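Local coordinates for protein uncharacterized peptidase Lmo0363 (Listeria monocytogenes, PDB 3L4E) that probably hydrolyses peptides as a serine peptidase of the S51 family, related to peptidase E, at residues A[65-74]-A[96-105]; A[123-133]-A[148-159]. One frame throughout, in Å; residues are numbered along the deposited sequence.

Interaction 1. Residues A[65-74]-A[96-105]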
loop_
_atom_site.group_PDB
_atom_site.type_symbol
_atom_site.label_atom_id
_atom_site.label_comp_id
_atom_site.label_asym_id
_atom_site.label_seq_id
_atom_site.Cartn_x
_atom_site.Cartn_y
_atom_site.Cartn_z
ATOM N N ILE A 65 7.909 10.434 2.002
ATOM C CA ILE A 65 8.093 10.433 3.449
ATOM C C ILE A 65 9.559 10.496 3.854
ATOM O O ILE A 65 9.891 11.020 4.911
ATOM C CB ILE A 65 7.465 9.167 4.075
ATOM C CG1 ILE A 65 5.990 9.061 3.684
ATOM C CG2 ILE A 65 7.659 9.148 5.594
ATOM C CD1 ILE A 65 5.173 10.257 4.078
ATOM N N ALA A 66 10.434 9.959 3.012
ATOM C CA ALA A 66 11.851 9.869 3.348
ATOM C C ALA A 66 12.561 11.219 3.335
ATOM O O ALA A 66 13.595 11.380 3.977
ATOM C CB ALA A 66 12.557 8.889 2.416
ATOM N N THR A 67 12.004 12.189 2.613
ATOM C CA THR A 67 12.716 13.443 2.367
ATOM C C THR A 67 11.982 14.724 2.769
ATOM O O THR A 67 12.607 15.772 2.920
ATOM C CB THR A 67 13.124 13.568 0.883
ATOM O OG1 THR A 67 11.952 13.545 0.059
ATOM C CG2 THR A 67 14.039 12.426 0.487
ATOM N N GLU A 68 10.667 14.657 2.941
ATOM C CA GLU A 68 9.899 15.871 3.213
ATOM C C GLU A 68 9.637 16.129 4.698
ATOM O O GLU A 68 9.540 15.192 5.498
ATOM C CB GLU A 68 8.604 15.877 2.398
ATOM C CG GLU A 68 8.868 16.004 0.902
ATOM C CD GLU A 68 7.604 16.048 0.074
ATOM O OE1 GLU A 68 7.058 14.969 -0.229
ATOM O OE2 GLU A 68 7.164 17.159 -0.285
ATOM N N SER A 69 9.534 17.410 5.054
ATOM C CA SER A 69 9.302 17.825 6.435
ATOM C C SER A 69 7.989 17.257 6.953
ATOM O O SER A 69 7.124 16.871 6.168
ATOM C CB SER A 69 9.260 19.350 6.521
ATOM O OG SER A 69 8.091 19.844 5.890
ATOM N N LEU A 70 7.834 17.198 8.273
ATOM C CA LEU A 70 6.574 16.728 8.840
ATOM C C LEU A 70 5.453 17.702 8.515
ATOM O O LEU A 70 4.289 17.309 8.415
ATOM C CB LEU A 70 6.678 16.520 10.350
ATOM C CG LEU A 70 6.851 15.063 10.781
ATOM C CD1 LEU A 70 5.701 14.195 10.257
ATOM C CD2 LEU A 70 8.201 14.522 10.314
ATOM N N GLY A 71 5.807 18.975 8.353
ATOM C CA GLY A 71 4.842 19.986 7.975
ATOM C C GLY A 71 4.185 19.643 6.655
ATOM O O GLY A 71 2.963 19.708 6.523
ATOM N N GLU A 72 5.002 19.271 5.677
ATOM C CA GLU A 72 4.510 18.938 4.348
ATOM C C GLU A 72 3.750 17.615 4.365
ATOM O O GLU A 72 2.740 17.461 3.675
ATOM C CB GLU A 72 5.673 18.863 3.355
ATOM C CG GLU A 72 5.249 18.970 1.905
ATOM C CD GLU A 72 4.634 20.319 1.584
ATOM O OE1 GLU A 72 3.839 20.403 0.623
ATOM O OE2 GLU A 72 4.944 21.297 2.301
ATOM N N ILE A 73 4.244 16.660 5.147
ATOM C CA ILE A 73 3.594 15.364 5.270
ATOM C C ILE A 73 2.208 15.544 5.876
ATOM O O ILE A 73 1.219 15.033 5.353
ATOM C CB ILE A 73 4.422 14.397 6.147
ATOM C CG1 ILE A 73 5.741 14.036 5.450
ATOM C CG2 ILE A 73 3.611 13.144 6.483
ATOM C CD1 ILE A 73 6.681 13.185 6.303
ATOM N N THR A 74 2.142 16.290 6.973
ATOM C CA THR A 74 0.874 16.551 7.648
ATOM C C THR A 74 -0.118 17.256 6.728
ATOM O O THR A 74 -1.279 16.859 6.627
ATOM C CB THR A 74 1.074 17.399 8.919
ATOM O OG1 THR A 74 1.935 16.701 9.828
ATOM C CG2 THR A 74 -0.260 17.654 9.601
ATOM N N GLU A 96 10.515 4.510 7.302
ATOM C CA GLU A 96 10.360 5.946 7.096
ATOM C C GLU A 96 9.045 6.473 7.678
ATOM O O GLU A 96 9.005 7.579 8.230
ATOM C CB GLU A 96 10.519 6.293 5.615
ATOM C CG GLU A 96 11.911 5.944 5.079
ATOM C CD GLU A 96 13.038 6.617 5.874
ATOM O OE1 GLU A 96 13.076 7.860 5.931
ATOM O OE2 GLU A 96 13.886 5.903 6.445
ATOM N N LEU A 97 7.983 5.676 7.586
ATOM C CA LEU A 97 6.723 6.043 8.220
ATOM C C LEU A 97 6.862 6.162 9.740
ATOM O O LEU A 97 6.334 7.095 10.343
ATOM C CB LEU A 97 5.624 5.044 7.869
ATOM C CG LEU A 97 5.112 5.044 6.425
ATOM C CD1 LEU A 97 4.142 3.894 6.218
ATOM C CD2 LEU A 97 4.441 6.364 6.049
ATOM N N LYS A 98 7.568 5.223 10.364
ATOM C CA LYS A 98 7.772 5.303 11.809
ATOM C C LYS A 98 8.699 6.458 12.208
ATOM O O LYS A 98 8.430 7.172 13.186
ATOM C CB LYS A 98 8.308 3.984 12.370
ATOM C CG LYS A 98 7.325 2.837 12.323
ATOM C CD LYS A 98 7.868 1.647 13.108
ATOM C CE LYS A 98 6.870 0.503 13.157
ATOM N NZ LYS A 98 7.356 -0.603 14.032
ATOM N N ARG A 99 9.786 6.640 11.461
ATOM C CA ARG A 99 10.762 7.683 11.771
ATOM C C ARG A 99 10.132 9.069 11.838
ATOM O O ARG A 99 10.522 9.906 12.655
ATOM C CB ARG A 99 11.898 7.710 10.742
ATOM C CG ARG A 99 12.813 8.921 10.927
ATOM C CD ARG A 99 13.895 9.050 9.865
ATOM N NE ARG A 99 13.381 9.318 8.523
ATOM C CZ ARG A 99 13.085 10.526 8.044
ATOM N NH1 ARG A 99 13.217 11.607 8.800
ATOM N NH2 ARG A 99 12.638 10.652 6.803
ATOM N N THR A 100 9.165 9.310 10.960
ATOM C CA THR A 100 8.536 10.621 10.863
ATOM C C THR A 100 7.300 10.725 11.727
ATOM O O THR A 100 6.772 11.810 11.924
ATOM C CB THR A 100 8.114 10.918 9.420
ATOM O OG1 THR A 100 7.250 9.873 8.952
ATOM C CG2 THR A 100 9.332 11.005 8.523
ATOM N N GLY A 101 6.827 9.589 12.222
ATOM C CA GLY A 101 5.569 9.554 12.945
ATOM C C GLY A 101 4.381 9.655 11.998
ATOM O O GLY A 101 3.260 9.924 12.429
ATOM N N ALA A 102 4.621 9.433 10.704
ATOM C CA ALA A 102 3.560 9.547 9.701
ATOM C C ALA A 102 2.633 8.335 9.687
ATOM O O ALA A 102 1.510 8.408 9.194
ATOM C CB ALA A 102 4.158 9.779 8.320
ATOM N N ASP A 103 3.095 7.215 10.226
ATOM C CA ASP A 103 2.211 6.072 10.379
ATOM C C ASP A 103 0.967 6.510 11.147
ATOM O O ASP A 103 -0.157 6.153 10.791
ATOM C CB ASP A 103 2.923 4.891 11.061
ATOM C CG ASP A 103 3.464 5.229 12.455
ATOM O OD1 ASP A 103 3.778 6.400 12.745
ATOM O OD2 ASP A 103 3.589 4.294 13.271
ATOM N N LYS A 104 1.179 7.353 12.152
ATOM C CA LYS A 104 0.096 7.894 12.965
ATOM C C LYS A 104 -0.846 8.789 12.161
ATOM O O LYS A 104 -2.067 8.713 12.310
ATOM C CB LYS A 104 0.670 8.680 14.147
ATOM C CG LYS A 104 -0.089 8.500 15.452
ATOM C CD LYS A 104 0.235 7.164 16.106
ATOM C CE LYS A 104 -0.516 6.013 15.454
ATOM N NZ LYS A 104 -0.002 4.700 15.909
ATOM N N LEU A 105 -0.272 9.636 11.312
ATOM C CA LEU A 105 -1.054 10.580 10.515
ATOM C C LEU A 105 -1.908 9.866 9.472
ATOM O O LEU A 105 -2.996 10.326 9.114
ATOM C CB LEU A 105 -0.124 11.581 9.838
ATOM C CG LEU A 105 0.708 12.391 10.830
ATOM C CD1 LEU A 105 1.684 13.292 10.095
ATOM C CD2 LEU A 105 -0.205 13.201 11.728
HETATM O O HOH W 1 11.344 13.209 6.159
#
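Ala66 CA lies at the edge of the Arg99 guanidinium, in its plane, as does the carboxylate carbon of Glu96, while Thr100 CG2 sits over one face, 3.6 Å above the plane and displaced from the centre of the group. In this alpha/beta fold, the 65-69 loop and the first turn of helix 70-79 pack on the junction of helices 90-100 and 102-111. Arg99 grips Glu96 side-on, NE and NH2 both donating to OE1, and Ala66 rests its CB against that same oxygen. Although Arg99 NH2 comes close to Ala66 O, the angle is poor; a water instead joins NH2 to the carbonyls of Ile65 and Glu68, tying the loop to the helix end.

Below the arginine the contact turns apolar. Ile65 sends CG2 anti to its own backbone N (chi1 -56° for CG1), which brings that methyl 3.3 Å from Glu96 O and 3.5 Å from Thr100 OG1. That hydroxyl donates to Glu96 O in the carbonyl plane, on a lone pair, and accepts from Ala102 N as an ST turn beside the Schellman motif at Gly101. Ile73 reaches two ways: CD1 meets Thr100 CG2, and CG2 touches Ala102 CB at 3.9 Å. Leu70 leans over the helix end, its CD1 3.1 Å from Thr100 O. At the far end Leu105 CD1, in one of two conformers, rests against Thr74 OG1, and Thr74 OG1 itself donates to Leu70 O at 2.8 Å.

Interaction 2. Residues A[123-133]-A[148-159]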
loop_
_atom_site.group_PDB
_atom_site.type_symbol
_atom_site.label_atom_id
_atom_site.label_comp_id
_atom_site.label_asym_id
_atom_site.label_seq_id
_atom_site.Cartn_x
_atom_site.Cartn_y
_atom_site.Cartn_z
ATOM N N ALA A 123 0.199 -2.510 0.759
ATOM C CA ALA A 123 -0.789 -3.420 1.349
ATOM C C ALA A 123 -0.213 -4.174 2.546
ATOM O O ALA A 123 -0.896 -4.376 3.554
ATOM C CB ALA A 123 -1.296 -4.420 0.310
ATOM N N VAL A 124 1.037 -4.608 2.432
ATOM C CA VAL A 124 1.643 -5.387 3.500
ATOM C C VAL A 124 1.656 -4.599 4.818
ATOM O O VAL A 124 1.421 -5.176 5.889
ATOM C CB VAL A 124 3.060 -5.882 3.111
ATOM C CG1 VAL A 124 3.765 -6.545 4.296
ATOM C CG2 VAL A 124 2.979 -6.846 1.939
ATOM N N ILE A 125 1.916 -3.288 4.757
ATOM C CA ILE A 125 1.979 -2.508 6.006
ATOM C C ILE A 125 0.631 -2.324 6.720
ATOM O O ILE A 125 0.595 -1.808 7.843
ATOM C CB ILE A 125 2.679 -1.120 5.843
ATOM C CG1 ILE A 125 1.899 -0.220 4.886
ATOM C CG2 ILE A 125 4.121 -1.280 5.396
ATOM C CD1 ILE A 125 2.361 1.232 4.949
ATOM N N THR A 126 -0.470 -2.743 6.097
ATOM C CA THR A 126 -1.763 -2.716 6.790
ATOM C C THR A 126 -1.893 -3.854 7.808
ATOM O O THR A 126 -2.765 -3.818 8.669
ATOM C CB THR A 126 -2.973 -2.783 5.830
ATOM O OG1 THR A 126 -3.010 -4.060 5.180
ATOM C CG2 THR A 126 -2.921 -1.675 4.790
ATOM N N SER A 127 -1.020 -4.854 7.704
ATOM C CA SER A 127 -1.034 -6.005 8.610
ATOM C C SER A 127 -0.525 -5.653 10.003
ATOM O O SER A 127 0.008 -4.567 10.225
ATOM C CB SER A 127 -0.164 -7.121 8.040
ATOM O OG SER A 127 1.212 -6.786 8.144
ATOM N N PRO A 128 -0.684 -6.580 10.954
ATOM C CA PRO A 128 -0.146 -6.325 12.298
ATOM C C PRO A 128 1.379 -6.231 12.330
ATOM O O PRO A 128 1.919 -5.480 13.134
ATOM C CB PRO A 128 -0.606 -7.553 13.095
ATOM C CG PRO A 128 -1.811 -8.064 12.342
ATOM C CD PRO A 128 -1.499 -7.808 10.902
ATOM N N ASN A 129 2.065 -6.983 11.476
ATOM C CA ASN A 129 3.521 -7.109 11.561
ATOM C C ASN A 129 4.071 -7.637 10.239
ATOM O O ASN A 129 3.540 -8.602 9.686
ATOM C CB ASN A 129 3.895 -8.038 12.730
ATOM C CG ASN A 129 5.386 -8.319 12.810
ATOM O OD1 ASN A 129 5.927 -9.081 12.010
ATOM N ND2 ASN A 129 6.055 -7.714 13.789
ATOM N N ILE A 130 5.122 -7.007 9.724
ATOM C CA ILE A 130 5.584 -7.316 8.368
ATOM C C ILE A 130 6.731 -8.326 8.294
ATOM O O ILE A 130 7.322 -8.511 7.234
ATOM C CB ILE A 130 5.977 -6.042 7.586
ATOM C CG1 ILE A 130 7.196 -5.359 8.226
ATOM C CG2 ILE A 130 4.806 -5.081 7.534
ATOM C CD1 ILE A 130 7.778 -4.228 7.382
ATOM N N ALA A 131 7.043 -8.983 9.404
ATOM C CA ALA A 131 8.138 -9.944 9.403
ATOM C C ALA A 131 7.975 -10.992 8.303
ATOM O O ALA A 131 8.955 -11.409 7.688
ATOM C CB ALA A 131 8.283 -10.610 10.774
ATOM N N TYR A 132 6.734 -11.395 8.044
ATOM C CA TYR A 132 6.456 -12.462 7.086
ATOM C C TYR A 132 6.895 -12.142 5.656
ATOM O O TYR A 132 7.006 -13.046 4.824
ATOM C CB TYR A 132 4.967 -12.827 7.104
ATOM C CG TYR A 132 4.041 -11.763 6.526
ATOM C CD1 TYR A 132 3.580 -11.843 5.217
ATOM C CD2 TYR A 132 3.618 -10.688 7.299
ATOM C CE1 TYR A 132 2.728 -10.880 4.692
ATOM C CE2 TYR A 132 2.772 -9.722 6.791
ATOM C CZ TYR A 132 2.326 -9.821 5.484
ATOM O OH TYR A 132 1.474 -8.857 4.988
ATOM N N ILE A 133 7.140 -10.865 5.367
ATOM C CA ILE A 133 7.480 -10.464 4.005
ATOM C C ILE A 133 8.996 -10.436 3.753
ATOM O O ILE A 133 9.437 -10.118 2.649
ATOM C CB ILE A 133 6.816 -9.099 3.628
ATOM C CG1 ILE A 133 6.441 -9.053 2.141
ATOM C CG2 ILE A 133 7.698 -7.920 4.009
ATOM C CD1 ILE A 133 5.373 -10.048 1.750
ATOM N N TYR A 148 9.019 -4.744 13.637
ATOM C CA TYR A 148 8.297 -4.901 12.385
ATOM C C TYR A 148 6.779 -4.743 12.528
ATOM O O TYR A 148 6.039 -4.953 11.569
ATOM C CB TYR A 148 8.693 -6.223 11.714
ATOM C CG TYR A 148 10.168 -6.264 11.352
ATOM C CD1 TYR A 148 10.846 -5.099 11.005
ATOM C CD2 TYR A 148 10.884 -7.458 11.363
ATOM C CE1 TYR A 148 12.188 -5.116 10.673
ATOM C CE2 TYR A 148 12.231 -7.484 11.028
ATOM C CZ TYR A 148 12.878 -6.307 10.685
ATOM O OH TYR A 148 14.220 -6.311 10.353
ATOM N N ASP A 149 6.317 -4.354 13.715
ATOM C CA ASP A 149 4.898 -4.045 13.903
ATOM C C ASP A 149 4.483 -2.918 12.968
ATOM O O ASP A 149 5.182 -1.913 12.865
ATOM C CB ASP A 149 4.612 -3.630 15.337
ATOM C CG ASP A 149 4.590 -4.798 16.285
ATOM O OD1 ASP A 149 4.717 -5.956 15.821
ATOM O OD2 ASP A 149 4.449 -4.551 17.499
ATOM N N ALA A 150 3.336 -3.078 12.312
ATOM C CA ALA A 150 2.917 -2.139 11.273
ATOM C C ALA A 150 1.611 -1.408 11.621
ATOM O O ALA A 150 1.324 -1.182 12.804
ATOM C CB ALA A 150 2.815 -2.853 9.936
ATOM N N LEU A 151 0.832 -1.026 10.606
ATOM C CA LEU A 151 -0.360 -0.201 10.843
ATOM C C LEU A 151 -1.449 -0.951 11.600
ATOM O O LEU A 151 -2.261 -0.345 12.296
ATOM C CB LEU A 151 -0.929 0.365 9.535
ATOM C CG LEU A 151 0.005 1.228 8.692
ATOM C CD1 LEU A 151 -0.698 1.650 7.401
ATOM C CD2 LEU A 151 0.483 2.442 9.464
ATOM N N ASN A 152 -1.481 -2.269 11.441
ATOM C CA ASN A 152 -2.420 -3.086 12.197
ATOM C C ASN A 152 -3.859 -2.636 11.942
ATOM O O ASN A 152 -4.685 -2.595 12.855
ATOM C CB ASN A 152 -2.086 -3.004 13.691
ATOM C CG ASN A 152 -2.773 -4.077 14.503
ATOM O OD1 ASN A 152 -3.110 -5.143 13.990
ATOM N ND2 ASN A 152 -2.977 -3.805 15.784
ATOM N N LEU A 153 -4.145 -2.280 10.692
ATOM C CA LEU A 153 -5.486 -1.872 10.292
ATOM C C LEU A 153 -6.412 -3.063 10.150
ATOM O O LEU A 153 -7.613 -2.950 10.365
ATOM C CB LEU A 153 -5.442 -1.123 8.958
ATOM C CG LEU A 153 -5.009 0.335 9.019
ATOM C CD1 LEU A 153 -4.410 0.769 7.698
ATOM C CD2 LEU A 153 -6.191 1.211 9.402
ATOM N N VAL A 154 -5.847 -4.199 9.758
ATOM C CA VAL A 154 -6.617 -5.420 9.607
ATOM C C VAL A 154 -5.908 -6.538 10.350
ATOM O O VAL A 154 -4.699 -6.484 10.576
ATOM C CB VAL A 154 -6.817 -5.811 8.128
ATOM C CG1 VAL A 154 -7.728 -4.802 7.423
ATOM C CG2 VAL A 154 -5.480 -5.928 7.416
ATOM N N ASP A 155 -6.662 -7.552 10.740
ATOM C CA ASP A 155 -6.079 -8.645 11.496
ATOM C C ASP A 155 -5.293 -9.569 10.577
ATOM O O ASP A 155 -4.466 -10.356 11.031
ATOM C CB ASP A 155 -7.165 -9.417 12.248
ATOM C CG ASP A 155 -7.825 -8.588 13.338
ATOM O OD1 ASP A 155 -7.278 -7.523 13.700
ATOM O OD2 ASP A 155 -8.892 -9.007 13.840
ATOM N N PHE A 156 -5.538 -9.462 9.276
ATOM C CA PHE A 156 -4.888 -10.356 8.322
ATOM C C PHE A 156 -3.609 -9.795 7.692
ATOM O O PHE A 156 -3.372 -8.578 7.698
ATOM C CB PHE A 156 -5.875 -10.842 7.248
ATOM C CG PHE A 156 -6.467 -9.740 6.402
ATOM C CD1 PHE A 156 -5.794 -9.263 5.285
ATOM C CD2 PHE A 156 -7.707 -9.201 6.709
ATOM C CE1 PHE A 156 -6.347 -8.269 4.492
ATOM C CE2 PHE A 156 -8.265 -8.198 5.920
ATOM C CZ PHE A 156 -7.577 -7.730 4.815
ATOM N N SER A 157 -2.793 -10.702 7.154
ATOM C CA SER A 157 -1.498 -10.358 6.571
ATOM C C SER A 157 -1.495 -10.561 5.058
ATOM O O SER A 157 -1.322 -11.681 4.565
ATOM C CB SER A 157 -0.388 -11.197 7.211
ATOM O OG SER A 157 -0.340 -10.989 8.610
ATOM N N THR A 158 -1.675 -9.470 4.325
ATOM C CA THR A 158 -1.804 -9.541 2.876
ATOM C C THR A 158 -0.508 -10.015 2.238
ATOM O O THR A 158 0.570 -9.507 2.545
ATOM C CB THR A 158 -2.214 -8.185 2.291
ATOM O OG1 THR A 158 -3.423 -7.745 2.925
ATOM C CG2 THR A 158 -2.428 -8.281 0.787
ATOM N N LEU A 159 -0.624 -10.999 1.354
ATOM C CA LEU A 159 0.533 -11.564 0.666
ATOM C C LEU A 159 0.388 -11.329 -0.833
ATOM O O LEU A 159 -0.352 -12.037 -1.507
ATOM C CB LEU A 159 0.653 -13.054 0.970
ATOM C CG LEU A 159 1.856 -13.768 0.361
ATOM C CD1 LEU A 159 3.157 -13.127 0.825
ATOM C CD2 LEU A 159 1.816 -15.236 0.739
HETATM O O HOH W 2 -2.805 -6.913 5.551
HETATM O O HOH W 3 1.415 -9.855 10.213
#
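Segments 123-133 and 148-159 are joined by a series of backbone hydrogen bonds, with a single beta bridge pairing Asn129 and Asp149. Ala150 N donates to Pro128 O (2.9 Å) and Ile130 N to Tyr148 O, while Leu153 N and Val154 N reach Thr126 O from opposite faces of its carbonyl plane. The methyl of Ala150 abuts two carbonyl oxygens, 3.2 Å from Ile125 O and 3.3 Å from Ser127 O. A nearly straight bond runs from Asn129 ND2 to Asp149 OD1 (3.0 Å, 174°), which lies in the Asn129 amide plane and is met on the anti side of a carboxylate turned about 80° to it; Asn129 OD1 accepts from Ala131 N in an Asx turn. Tyr132, its ring folded back over its own backbone (chi1 70°), lays one face under Ser157 CB in a CH-pi contact, and its hydroxyl donates to Thr158 O at 2.7 Å. Both segments adjoin the residues of the putative charge relay, Ser120 just before 123-133 and His161 just after 148-159. Ile125 and Ile130 pack on helix 90-100, Leu151 and Leu153 on helix 102-111, and Val154, Phe156 and Thr158 on strand 191-196, while strand 157-159 pairs with 184-186.

Overall arrangement
From the N terminus, the chain meets 65-74 first, passes through helix 70-79 and strand 82-85, and returns along helix 90-100 to close the loop of interaction 1 at 96-105. It then runs down helix 102-111 and strand 115-119 to helix 121-124, where interaction 2 opens; an excursion without helix or strand brings it back at 148-159. The two loops follow in series, neither crossing nor nesting. They touch where helices 90-100 and 102-111 meet the loops of interaction 2: Leu97 CD1 lies 3.4 Å from Ile125 CD1, Asp103 packs on Leu151, and Lys98 NZ makes a weak hydrogen bond to Asp149 O. These helices thus join helix 70-79 to loops flanking the putative active site.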